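PDB 4ACY: endo-alpha-mannosidase from Bacteroides thetaiotaomicron, which catalyses hydrolysis of internal alpha-mannosidic bonds as a family 99 glycoside hydrolase, probably acting on mannose-containing chains related to N-glycans. Local coordinates for residues 95-98 with 103-106; 106-111 with 335-340; 110-115 with 325-330; 350-353 with 359-362. All coordinates share one frame; numbering follows the deposited sequence.

Contact 1. Residues 95-98 with 103-106; sequences GTYS and EIIR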
loop_
_atom_site.group_PDB
_atom_site.type_symbol
_atom_site.label_atom_id
_atom_site.label_comp_id
_atom_site.label_asym_id
_atom_site.label_seq_id
_atom_site.Cartn_x
_atom_site.Cartn_y
_atom_site.Cartn_z
ATOM N N GLY A 95 18.598 4.110 5.795
ATOM C CA GLY A 95 18.886 5.523 5.589
ATOM C C GLY A 95 18.015 6.147 4.524
ATOM O O GLY A 95 16.899 5.669 4.268
ATOM N N THR A 96 18.531 7.201 3.902
ATOM C CA THR A 96 17.835 7.888 2.806
ATOM C C THR A 96 18.095 7.142 1.526
ATOM O O THR A 96 18.854 7.581 0.660
ATOM C CB THR A 96 18.242 9.379 2.676
ATOM O OG1 THR A 96 19.685 9.503 2.640
ATOM C CG2 THR A 96 17.685 10.156 3.841
ATOM N N TYR A 97 17.465 5.977 1.416
ATOM C CA TYR A 97 17.757 5.079 0.323
ATOM C C TYR A 97 17.107 5.451 -0.990
ATOM O O TYR A 97 16.147 6.224 -1.029
ATOM C CB TYR A 97 17.384 3.656 0.681
ATOM C CG TYR A 97 15.922 3.386 1.015
ATOM C CD1 TYR A 97 14.963 3.240 -0.005
ATOM C CD2 TYR A 97 15.518 3.175 2.333
ATOM C CE1 TYR A 97 13.640 2.932 0.296
ATOM C CE2 TYR A 97 14.201 2.849 2.639
ATOM C CZ TYR A 97 13.269 2.729 1.613
ATOM O OH TYR A 97 11.967 2.401 1.933
ATOM N N SER A 98 17.629 4.878 -2.071
ATOM C CA SER A 98 17.001 5.036 -3.379
ATOM C C SER A 98 16.216 3.789 -3.760
ATOM O O SER A 98 16.715 2.668 -3.661
ATOM C CB SER A 98 18.021 5.281 -4.474
ATOM O OG SER A 98 17.389 5.226 -5.752
ATOM N N GLU A 103 20.627 -2.947 -4.629
ATOM C CA GLU A 103 20.923 -3.482 -3.294
ATOM C C GLU A 103 19.795 -3.253 -2.295
ATOM O O GLU A 103 19.487 -4.120 -1.480
ATOM C CB GLU A 103 22.253 -2.947 -2.750
ATOM C CG GLU A 103 23.442 -3.772 -3.220
ATOM C CD GLU A 103 23.259 -5.261 -2.927
ATOM O OE1 GLU A 103 23.372 -5.658 -1.741
ATOM O OE2 GLU A 103 22.960 -6.024 -3.877
ATOM N N ILE A 104 19.185 -2.077 -2.371
ATOM C CA ILE A 104 18.013 -1.765 -1.549
ATOM C C ILE A 104 16.838 -2.691 -1.914
ATOM O O ILE A 104 16.169 -3.276 -1.043
ATOM C CB ILE A 104 17.593 -0.288 -1.740
ATOM C CG1 ILE A 104 18.707 0.676 -1.282
ATOM C CG2 ILE A 104 16.266 -0.007 -1.028
ATOM C CD1 ILE A 104 19.180 0.512 0.169
ATOM N N ILE A 105 16.604 -2.830 -3.209
ATOM C CA ILE A 105 15.513 -3.674 -3.706
ATOM C C ILE A 105 15.731 -5.104 -3.253
ATOM O O ILE A 105 14.824 -5.721 -2.728
ATOM C CB ILE A 105 15.343 -3.579 -5.247
ATOM C CG1 ILE A 105 14.933 -2.163 -5.685
ATOM C CG2 ILE A 105 14.353 -4.623 -5.759
ATOM C CD1 ILE A 105 13.896 -1.502 -4.815
ATOM N N ARG A 106 16.955 -5.617 -3.410
ATOM C CA ARG A 106 17.277 -6.947 -2.878
ATOM C C ARG A 106 16.969 -7.059 -1.384
ATOM O O ARG A 106 16.343 -8.023 -0.939
ATOM C CB ARG A 106 18.740 -7.340 -3.163
ATOM C CG ARG A 106 19.075 -8.729 -2.654
ATOM C CD ARG A 106 20.567 -9.060 -2.743
ATOM N NE ARG A 106 21.384 -8.310 -1.777
ATOM C CZ ARG A 106 21.446 -8.550 -0.462
ATOM N NH1 ARG A 106 20.735 -9.520 0.098
ATOM N NH2 ARG A 106 22.227 -7.802 0.306
#

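Contact 2. Residues 106-111 with 335-340; sequences RKHIRM and QIEPAV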
loop_
_atom_site.group_PDB
_atom_site.type_symbol
_atom_site.label_atom_id
_atom_site.label_comp_id
_atom_site.label_asym_id
_atom_site.label_seq_id
_atom_site.Cartn_x
_atom_site.Cartn_y
_atom_site.Cartn_z
ATOM N N ARG A 106 16.955 -5.617 -3.410
ATOM C CA ARG A 106 17.277 -6.947 -2.878
ATOM C C ARG A 106 16.969 -7.059 -1.384
ATOM O O ARG A 106 16.343 -8.023 -0.939
ATOM C CB ARG A 106 18.740 -7.340 -3.163
ATOM C CG ARG A 106 19.075 -8.729 -2.654
ATOM C CD ARG A 106 20.567 -9.060 -2.743
ATOM N NE ARG A 106 21.384 -8.310 -1.777
ATOM C CZ ARG A 106 21.446 -8.550 -0.462
ATOM N NH1 ARG A 106 20.735 -9.520 0.098
ATOM N NH2 ARG A 106 22.227 -7.802 0.306
ATOM N N LYS A 107 17.397 -6.062 -0.613
ATOM C CA LYS A 107 17.144 -6.069 0.819
ATOM C C LYS A 107 15.649 -6.001 1.170
ATOM O O LYS A 107 15.189 -6.690 2.090
ATOM C CB LYS A 107 17.917 -4.937 1.491
ATOM C CG LYS A 107 19.359 -5.313 1.772
ATOM C CD LYS A 107 20.164 -4.110 2.222
ATOM C CE LYS A 107 21.591 -4.553 2.576
ATOM N NZ LYS A 107 22.518 -3.397 2.513
ATOM N N HIS A 108 14.897 -5.190 0.429
ATOM C CA HIS A 108 13.445 -5.079 0.662
ATOM C C HIS A 108 12.727 -6.408 0.430
ATOM O O HIS A 108 11.847 -6.806 1.200
ATOM C CB HIS A 108 12.822 -4.016 -0.244
ATOM C CG HIS A 108 13.028 -2.604 0.218
ATOM N ND1 HIS A 108 13.588 -2.270 1.434
ATOM C CD2 HIS A 108 12.690 -1.437 -0.370
ATOM C CE1 HIS A 108 13.600 -0.950 1.565
ATOM N NE2 HIS A 108 13.051 -0.424 0.489
ATOM N N ILE A 109 13.128 -7.100 -0.631
ATOM C CA ILE A 109 12.566 -8.410 -0.948
ATOM C C ILE A 109 12.905 -9.398 0.179
ATOM O O ILE A 109 12.037 -10.126 0.657
ATOM C CB ILE A 109 13.066 -8.921 -2.339
ATOM C CG1 ILE A 109 12.467 -8.073 -3.474
ATOM C CG2 ILE A 109 12.768 -10.418 -2.513
ATOM C CD1 ILE A 109 10.920 -8.087 -3.545
ATOM N N ARG A 110 14.158 -9.392 0.636
ATOM C CA ARG A 110 14.545 -10.240 1.765
ATOM C C ARG A 110 13.705 -9.943 3.017
ATOM O O ARG A 110 13.367 -10.866 3.791
ATOM C CB ARG A 110 16.044 -10.100 2.061
HETATM N N MSE A 111 13.349 -8.666 3.208
HETATM C CA MSE A 111 12.526 -8.280 4.356
HETATM C C MSE A 111 11.114 -8.835 4.236
HETATM O O MSE A 111 10.499 -9.203 5.235
HETATM C CB MSE A 111 12.503 -6.763 4.521
HETATM C CG MSE A 111 13.847 -6.201 4.976
HETATM SE SE MSE A 111 13.884 -4.272 4.832
HETATM C CE MSE A 111 15.558 -3.949 5.767
ATOM N N GLN A 335 5.041 2.313 8.287
ATOM C CA GLN A 335 5.972 1.319 7.735
ATOM C C GLN A 335 6.209 0.136 8.677
ATOM O O GLN A 335 6.274 0.316 9.895
ATOM C CB GLN A 335 7.302 1.978 7.319
ATOM C CG GLN A 335 8.271 2.348 8.451
ATOM C CD GLN A 335 7.761 3.434 9.420
ATOM O OE1 GLN A 335 6.997 4.340 9.045
ATOM N NE2 GLN A 335 8.200 3.351 10.657
ATOM N N ILE A 336 6.301 -1.063 8.110
ATOM C CA ILE A 336 6.808 -2.195 8.903
ATOM C C ILE A 336 8.300 -2.348 8.659
ATOM O O ILE A 336 8.978 -3.091 9.395
ATOM C CB ILE A 336 6.025 -3.515 8.656
ATOM C CG1 ILE A 336 6.137 -3.941 7.184
ATOM C CG2 ILE A 336 4.543 -3.391 9.130
ATOM C CD1 ILE A 336 5.613 -5.361 6.952
ATOM N N GLU A 337 8.810 -1.620 7.663
ATOM C CA GLU A 337 10.245 -1.593 7.346
ATOM C C GLU A 337 11.065 -1.213 8.588
ATOM O O GLU A 337 10.637 -0.364 9.394
ATOM C CB GLU A 337 10.552 -0.658 6.178
ATOM C CG GLU A 337 12.002 -0.786 5.709
ATOM C CD GLU A 337 12.375 0.088 4.564
ATOM O OE1 GLU A 337 11.504 0.800 3.998
ATOM O OE2 GLU A 337 13.577 0.061 4.210
ATOM N N PRO A 338 12.219 -1.883 8.786
ATOM C CA PRO A 338 13.000 -1.593 9.984
ATOM C C PRO A 338 13.389 -0.134 10.129
ATOM O O PRO A 338 13.844 0.484 9.175
ATOM C CB PRO A 338 14.258 -2.459 9.789
ATOM C CG PRO A 338 13.746 -3.635 9.054
ATOM C CD PRO A 338 12.700 -3.100 8.099
ATOM N N ALA A 339 13.220 0.375 11.346
ATOM C CA ALA A 339 13.556 1.747 11.701
ATOM C C ALA A 339 14.604 1.694 12.815
ATOM O O ALA A 339 14.643 0.725 13.573
ATOM C CB ALA A 339 12.297 2.469 12.182
ATOM N N VAL A 340 15.426 2.734 12.910
ATOM C CA VAL A 340 16.491 2.811 13.935
ATOM C C VAL A 340 16.381 4.080 14.770
ATOM O O VAL A 340 15.794 5.077 14.327
ATOM C CB VAL A 340 17.906 2.768 13.286
ATOM C CG1 VAL A 340 18.115 1.436 12.590
ATOM C CG2 VAL A 340 18.119 3.934 12.295
#

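Contact 3. Residues 110-115 with 325-330; sequences RMHIKA and TSFNEW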
loop_
_atom_site.group_PDB
_atom_site.type_symbol
_atom_site.label_atom_id
_atom_site.label_comp_id
_atom_site.label_asym_id
_atom_site.label_seq_id
_atom_site.Cartn_x
_atom_site.Cartn_y
_atom_site.Cartn_z
ATOM N N ARG A 110 14.158 -9.392 0.636
ATOM C CA ARG A 110 14.545 -10.240 1.765
ATOM C C ARG A 110 13.705 -9.943 3.017
ATOM O O ARG A 110 13.367 -10.866 3.791
ATOM C CB ARG A 110 16.044 -10.100 2.061
HETATM N N MSE A 111 13.349 -8.666 3.208
HETATM C CA MSE A 111 12.526 -8.280 4.356
HETATM C C MSE A 111 11.114 -8.835 4.236
HETATM O O MSE A 111 10.499 -9.203 5.235
HETATM C CB MSE A 111 12.503 -6.763 4.521
HETATM C CG MSE A 111 13.847 -6.201 4.976
HETATM SE SE MSE A 111 13.884 -4.272 4.832
HETATM C CE MSE A 111 15.558 -3.949 5.767
ATOM N N HIS A 112 10.594 -8.893 3.010
ATOM C CA HIS A 112 9.303 -9.522 2.794
ATOM C C HIS A 112 9.368 -11.021 3.089
ATOM O O HIS A 112 8.464 -11.567 3.704
ATOM C CB HIS A 112 8.792 -9.235 1.388
ATOM C CG HIS A 112 8.340 -7.820 1.212
ATOM N ND1 HIS A 112 7.009 -7.452 1.241
ATOM C CD2 HIS A 112 9.043 -6.675 1.069
ATOM C CE1 HIS A 112 6.913 -6.142 1.075
ATOM N NE2 HIS A 112 8.133 -5.645 0.974
ATOM N N ILE A 113 10.459 -11.672 2.671
ATOM C CA ILE A 113 10.664 -13.087 3.019
ATOM C C ILE A 113 10.668 -13.277 4.551
ATOM O O ILE A 113 9.997 -14.172 5.078
ATOM C CB ILE A 113 11.937 -13.667 2.327
ATOM C CG1 ILE A 113 11.800 -13.616 0.796
ATOM C CG2 ILE A 113 12.238 -15.086 2.810
ATOM C CD1 ILE A 113 10.464 -14.158 0.219
ATOM N N LYS A 114 11.372 -12.404 5.269
ATOM C CA LYS A 114 11.333 -12.430 6.737
ATOM C C LYS A 114 9.904 -12.294 7.293
ATOM O O LYS A 114 9.539 -12.994 8.236
ATOM C CB LYS A 114 12.261 -11.356 7.325
ATOM C CG LYS A 114 12.266 -11.322 8.863
ATOM C CD LYS A 114 13.159 -10.213 9.444
ATOM C CE LYS A 114 14.641 -10.485 9.229
ATOM N NZ LYS A 114 15.465 -9.355 9.745
ATOM N N ALA A 115 9.092 -11.422 6.687
ATOM C CA ALA A 115 7.715 -11.176 7.141
ATOM C C ALA A 115 6.700 -12.210 6.638
ATOM O O ALA A 115 5.525 -12.180 7.030
ATOM C CB ALA A 115 7.268 -9.757 6.725
ATOM N N THR A 325 -0.758 -1.868 5.266
ATOM C CA THR A 325 -0.431 -0.465 5.094
ATOM C C THR A 325 0.522 -0.105 6.240
ATOM O O THR A 325 0.056 0.170 7.340
ATOM C CB THR A 325 -1.708 0.401 5.168
ATOM O OG1 THR A 325 -2.615 -0.002 4.123
ATOM C CG2 THR A 325 -1.344 1.902 4.997
ATOM N N SER A 326 1.841 -0.123 6.021
ATOM C CA SER A 326 2.481 -0.287 4.717
ATOM C C SER A 326 3.806 -1.010 4.886
ATOM O O SER A 326 4.301 -1.130 5.999
ATOM C CB SER A 326 2.781 1.100 4.128
ATOM O OG SER A 326 3.609 1.848 5.014
ATOM N N PHE A 327 4.409 -1.467 3.790
ATOM C CA PHE A 327 5.822 -1.774 3.897
ATOM C C PHE A 327 6.621 -0.497 4.215
ATOM O O PHE A 327 7.406 -0.466 5.156
ATOM C CB PHE A 327 6.386 -2.437 2.641
ATOM C CG PHE A 327 7.854 -2.778 2.783
ATOM C CD1 PHE A 327 8.253 -3.763 3.682
ATOM C CD2 PHE A 327 8.825 -2.069 2.085
ATOM C CE1 PHE A 327 9.593 -4.060 3.869
ATOM C CE2 PHE A 327 10.168 -2.367 2.262
ATOM C CZ PHE A 327 10.547 -3.371 3.148
ATOM N N ASN A 328 6.436 0.561 3.430
ATOM C CA ASN A 328 7.373 1.676 3.525
ATOM C C ASN A 328 6.803 3.027 3.123
ATOM O O ASN A 328 7.432 3.772 2.359
ATOM C CB ASN A 328 8.668 1.390 2.735
ATOM C CG ASN A 328 8.438 1.246 1.232
ATOM O OD1 ASN A 328 7.327 0.934 0.779
ATOM N ND2 ASN A 328 9.505 1.466 0.447
ATOM N N GLU A 329 5.624 3.340 3.652
ATOM C CA GLU A 329 5.096 4.702 3.520
ATOM C C GLU A 329 5.620 5.464 4.734
ATOM O O GLU A 329 4.918 5.636 5.741
ATOM C CB GLU A 329 3.564 4.692 3.479
ATOM C CG GLU A 329 2.936 5.683 2.454
ATOM C CD GLU A 329 3.274 7.161 2.696
ATOM O OE1 GLU A 329 4.210 7.467 3.459
ATOM O OE2 GLU A 329 2.598 8.037 2.083
ATOM N N TRP A 330 6.883 5.873 4.636
ATOM C CA TRP A 330 7.589 6.514 5.732
ATOM C C TRP A 330 6.938 7.827 6.133
ATOM O O TRP A 330 6.903 8.159 7.328
ATOM C CB TRP A 330 9.083 6.699 5.390
ATOM C CG TRP A 330 9.825 5.392 5.460
ATOM C CD1 TRP A 330 10.033 4.514 4.439
ATOM C CD2 TRP A 330 10.413 4.793 6.634
ATOM N NE1 TRP A 330 10.732 3.418 4.890
ATOM C CE2 TRP A 330 10.964 3.556 6.234
ATOM C CE3 TRP A 330 10.520 5.182 7.982
ATOM C CZ2 TRP A 330 11.636 2.704 7.131
ATOM C CZ3 TRP A 330 11.186 4.333 8.870
ATOM C CH2 TRP A 330 11.730 3.107 8.433
#

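Contact 4. Residues 350-353 with 359-362; sequences LDYK and YYLI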
loop_
_atom_site.group_PDB
_atom_site.type_symbol
_atom_site.label_atom_id
_atom_site.label_comp_id
_atom_site.label_asym_id
_atom_site.label_seq_id
_atom_site.Cartn_x
_atom_site.Cartn_y
_atom_site.Cartn_z
ATOM N N LEU A 350 11.116 9.228 16.211
ATOM C CA LEU A 350 10.516 8.100 16.912
ATOM C C LEU A 350 11.257 6.850 16.462
ATOM O O LEU A 350 11.947 6.875 15.439
ATOM C CB LEU A 350 9.038 7.961 16.551
ATOM C CG LEU A 350 8.123 9.123 16.950
ATOM C CD1 LEU A 350 6.709 8.844 16.454
ATOM C CD2 LEU A 350 8.125 9.316 18.474
ATOM N N ASP A 351 11.113 5.772 17.224
ATOM C CA ASP A 351 11.735 4.486 16.873
ATOM C C ASP A 351 10.960 3.342 17.503
ATOM O O ASP A 351 9.897 3.561 18.087
ATOM C CB ASP A 351 13.223 4.455 17.289
ATOM C CG ASP A 351 13.422 4.703 18.788
ATOM O OD1 ASP A 351 12.634 4.178 19.607
ATOM O OD2 ASP A 351 14.378 5.433 19.146
ATOM N N TYR A 352 11.480 2.116 17.391
ATOM C CA TYR A 352 10.751 0.949 17.893
ATOM C C TYR A 352 11.206 0.478 19.275
ATOM O O TYR A 352 10.698 -0.532 19.772
ATOM C CB TYR A 352 10.837 -0.245 16.923
ATOM C CG TYR A 352 10.402 0.011 15.490
ATOM C CD1 TYR A 352 9.506 1.037 15.172
ATOM C CD2 TYR A 352 10.884 -0.794 14.449
ATOM C CE1 TYR A 352 9.117 1.264 13.856
ATOM C CE2 TYR A 352 10.487 -0.579 13.123
ATOM C CZ TYR A 352 9.601 0.451 12.839
ATOM O OH TYR A 352 9.219 0.671 11.532
ATOM N N LYS A 353 12.138 1.197 19.895
ATOM C CA LYS A 353 12.653 0.777 21.214
ATOM C C LYS A 353 11.493 0.600 22.194
ATOM O O LYS A 353 10.543 1.385 22.151
ATOM C CB LYS A 353 13.656 1.791 21.773
ATOM C CG LYS A 353 14.848 2.107 20.880
ATOM C CD LYS A 353 15.744 0.909 20.660
ATOM C CE LYS A 353 16.987 1.334 19.867
ATOM N NZ LYS A 353 17.431 0.267 18.998
ATOM N N TYR A 359 11.349 -5.680 14.479
ATOM C CA TYR A 359 10.209 -6.190 15.216
ATOM C C TYR A 359 8.971 -6.373 14.339
ATOM O O TYR A 359 8.267 -7.386 14.440
ATOM C CB TYR A 359 9.830 -5.299 16.418
ATOM C CG TYR A 359 8.655 -5.883 17.146
ATOM C CD1 TYR A 359 8.822 -6.982 17.993
ATOM C CD2 TYR A 359 7.355 -5.403 16.934
ATOM C CE1 TYR A 359 7.739 -7.570 18.624
ATOM C CE2 TYR A 359 6.272 -5.978 17.576
ATOM C CZ TYR A 359 6.469 -7.056 18.415
ATOM O OH TYR A 359 5.410 -7.640 19.061
ATOM N N TYR A 360 8.669 -5.374 13.507
ATOM C CA TYR A 360 7.420 -5.440 12.749
ATOM C C TYR A 360 7.465 -6.442 11.611
ATOM O O TYR A 360 6.440 -6.981 11.248
ATOM C CB TYR A 360 6.888 -4.049 12.343
ATOM C CG TYR A 360 6.480 -3.308 13.588
ATOM C CD1 TYR A 360 5.209 -3.494 14.149
ATOM C CD2 TYR A 360 7.382 -2.470 14.242
ATOM C CE1 TYR A 360 4.861 -2.848 15.334
ATOM C CE2 TYR A 360 7.031 -1.813 15.408
ATOM C CZ TYR A 360 5.780 -2.018 15.944
ATOM O OH TYR A 360 5.434 -1.383 17.101
ATOM N N LEU A 361 8.664 -6.754 11.122
ATOM C CA LEU A 361 8.814 -7.840 10.149
ATOM C C LEU A 361 8.579 -9.181 10.829
ATOM O O LEU A 361 7.828 -10.013 10.314
ATOM C CB LEU A 361 10.199 -7.803 9.495
ATOM C CG LEU A 361 10.620 -6.576 8.705
ATOM C CD1 LEU A 361 11.961 -6.864 8.085
ATOM C CD2 LEU A 361 9.590 -6.248 7.603
ATOM N N ILE A 362 9.229 -9.388 11.979
ATOM C CA ILE A 362 9.019 -10.583 12.811
ATOM C C ILE A 362 7.557 -10.796 13.174
ATOM O O ILE A 362 7.022 -11.901 13.030
ATOM C CB ILE A 362 9.878 -10.503 14.114
ATOM C CG1 ILE A 362 11.367 -10.433 13.754
ATOM C CG2 ILE A 362 9.575 -11.675 15.042
ATOM C CD1 ILE A 362 12.291 -10.000 14.922
#

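Contact 1. Residues 95-98 with 103-106
The hydroxyl of Tyr97, whose ring lies against Ile104, is gripped at OH by Glu337 OE1 and Asn328 ND2, with a weak third bond from Trp330 NE1. These partners come from the chain that follows the eighth strand of the TIM barrel, while Tyr97 belongs to the long excursion between the first strand, 42-46, and the first barrel helix, 102-115. The contact therefore joins that loop to the opening turns of its own helix. Between the two segments the contact is apolar. Ile104 CG2 sits 3.6 Å from Tyr97 CD1, approaching the ring obliquely, and the other branch ends with CD1 3.7 Å from Tyr97 CB. The isoleucine thus straddles the root of the tyrosine: one branch meets the ring, the other the methylene. Its torsion explains the division, since CG1 lies opposite the carbonyl carbon (chi1 -62°) and leaves CG2 to face the ring. Tyr97 itself has CG wedged between its backbone N and carbonyl carbon (chi1 60°). Trp62 and His108 each make an edge-to-face pair with the Tyr97 ring, so its rotation is restricted by packing as well as by the bonds at OH. Ser98 adds its backbone, with O 3.6 Å from Ile104 CB, while its OG is bonded to Asp56 OD2 and to the N of Asn100. On the exposed side of the helix, Glu103 and Arg106 form a salt bridge one turn apart: Arg106 NH2 lies 3.2 Å from Glu103 OE1, approaching on the syn side of the carboxylate and 19° out of its plane.

Contact 2. Residues 106-111 with 335-340
Apolar contact is carried by Met111, a selenomethionine in this crystal, against Pro338. Its SE lies 3.7 Å from Pro338 CD, and the terminal CE adds a second touch at 3.8 Å from Pro338 CG, so the last two atoms of the chain rest against the CG-CD edge of the pyrrolidine ring. The reach follows from the torsions: beyond CG the side chain is extended (chi2 169°), carrying selenium away from the helix. The same SE also passes 4.1 Å from Glu337 CG. Leu361 of helix 359-376 touches both Met111 and Pro338 and completes this apolar cluster. In the TIM barrel the contact brings the first barrel helix, 102-115, against the loop between the eighth strand and the last helix, two elements far apart in sequence but adjacent where the barrel closes. Aromatic and polar neighbours meet on the other flank. The side chains of His108 and Glu337 lie close together there; the modelled closeness of the two is doubtful and carries no claim about a bond. The carboxylate is placed by bonds at OE1 from Tyr97 OH and Trp330 NE1. The extended Glu337 chain, with CG opposite the backbone N (chi1 -171°), delivers the carboxylate there. Backbone bonds join Glu337 to Phe327 and Pro338 to Glu93.

Contact 3. Residues 110-115 with 325-330
His112, in a helical segment where Lys114 N bonds to Arg110 O at 2.9 Å, comes nearest Phe327 of a non-regular strip that has a cis peptide before Ser326, the two CA atoms being 8.6 Å apart. Their rings overlap without forming a stack or an edge-to-face pair: the centroids are 4.3 Å apart and the planes inclined by 36°. One corner of the imidazole rests over a face of the phenyl ring, displaced toward the rim. Phe327 has CG opposite its backbone N (chi1 -179°), which sends the ring toward the helix. Met111 uses a different part of it, with SE at the edge, 3.8 Å from Phe327 CZ and 81° off the ring normal, a Met-aromatic contact. The methionine CB also touches, lying 4.0 Å from Phe327 CE1. His108 makes an edge-to-face pair with the same ring. In the TIM barrel this joins the first helix to the chain just beyond the eighth strand, beside strand 42-46, whose Ser44 touches both His112 and Phe327. The strip itself is shaped by an ST motif, Ser326 OG accepting from Glu329 N at 2.9 Å. Because the imidazole is probably turned over in the model, the element at its corner is uncertain and no N-H to pi bond is inferred; ring overlap and the polarisable selenium imply a contact held by dispersion, with perhaps a favourable electrostatic term at the phenyl edge.

Contact 4. Residues 350-353 with 359-362
The rings of Tyr352 and Tyr360 form a T-shaped pair, the edge of Tyr360 directed at a face of Tyr352, with centroids 4.9 Å apart and planes at 73°. Tyr360 CD2 stands 3.7 Å above the Tyr352 plane, over its centre, while the neighbouring CE2 is 3.8 Å from Tyr352 CD1. Tyr360 in turn receives an edge: Tyr359 CD2 lies over the centre of one Tyr360 face, so the edge of Tyr359 meets Tyr360 and the edge of Tyr360 meets Tyr352. Arg301 adds a cation-pi interaction with Tyr360. Both paired tyrosines place CG opposite the carbonyl carbon, Tyr352 with chi1 -54° and Tyr360 with chi1 -67°, and both side chains leave the backbone toward the other segment. The hydroxyl of Tyr352 is held away from this interface, OH being bonded to Glu337 O and to Gln335 NE2, which fixes the far end of the ring. Across Tyr352, Asp351 OD1 accepts from Lys353 N at 3.0 Å, from above the carboxylate plane; this Asx turn bends the chain about Tyr352. The 350-353 loop packs against the first turn of helix 359-376, the last helix of the TIM barrel. That turn is itself adjacent to the first barrel helix: Leu361 touches Met111 and Lys114 of helix 102-115, while the loop lies against Ala339 in the chain that follows strand 322-324.

In the fold
All four contacts are largely buried yet differ in depth: contact 3 lies nearest the chain centre, about 10 Å, contact 2 about 14 Å, while contacts 1 and 4, at about 18 and 19 Å (centre to centre), lie toward the periphery. Contacts 1, 2 and 3 follow helix 102-115 from first turns to last, whereas contact 4 uses helix 359-376. Contacts 2 and 3 share Met111. Glu337 of contact 2 is tied through its side chain to contact 1 and through its carbonyl to contact 4. Contact 1 sets an isoleucine on a tyrosine, contact 2 selenium on a proline ring, contact 3 selenium and an imidazole on a phenyl ring, and contact 4 two tyrosine rings.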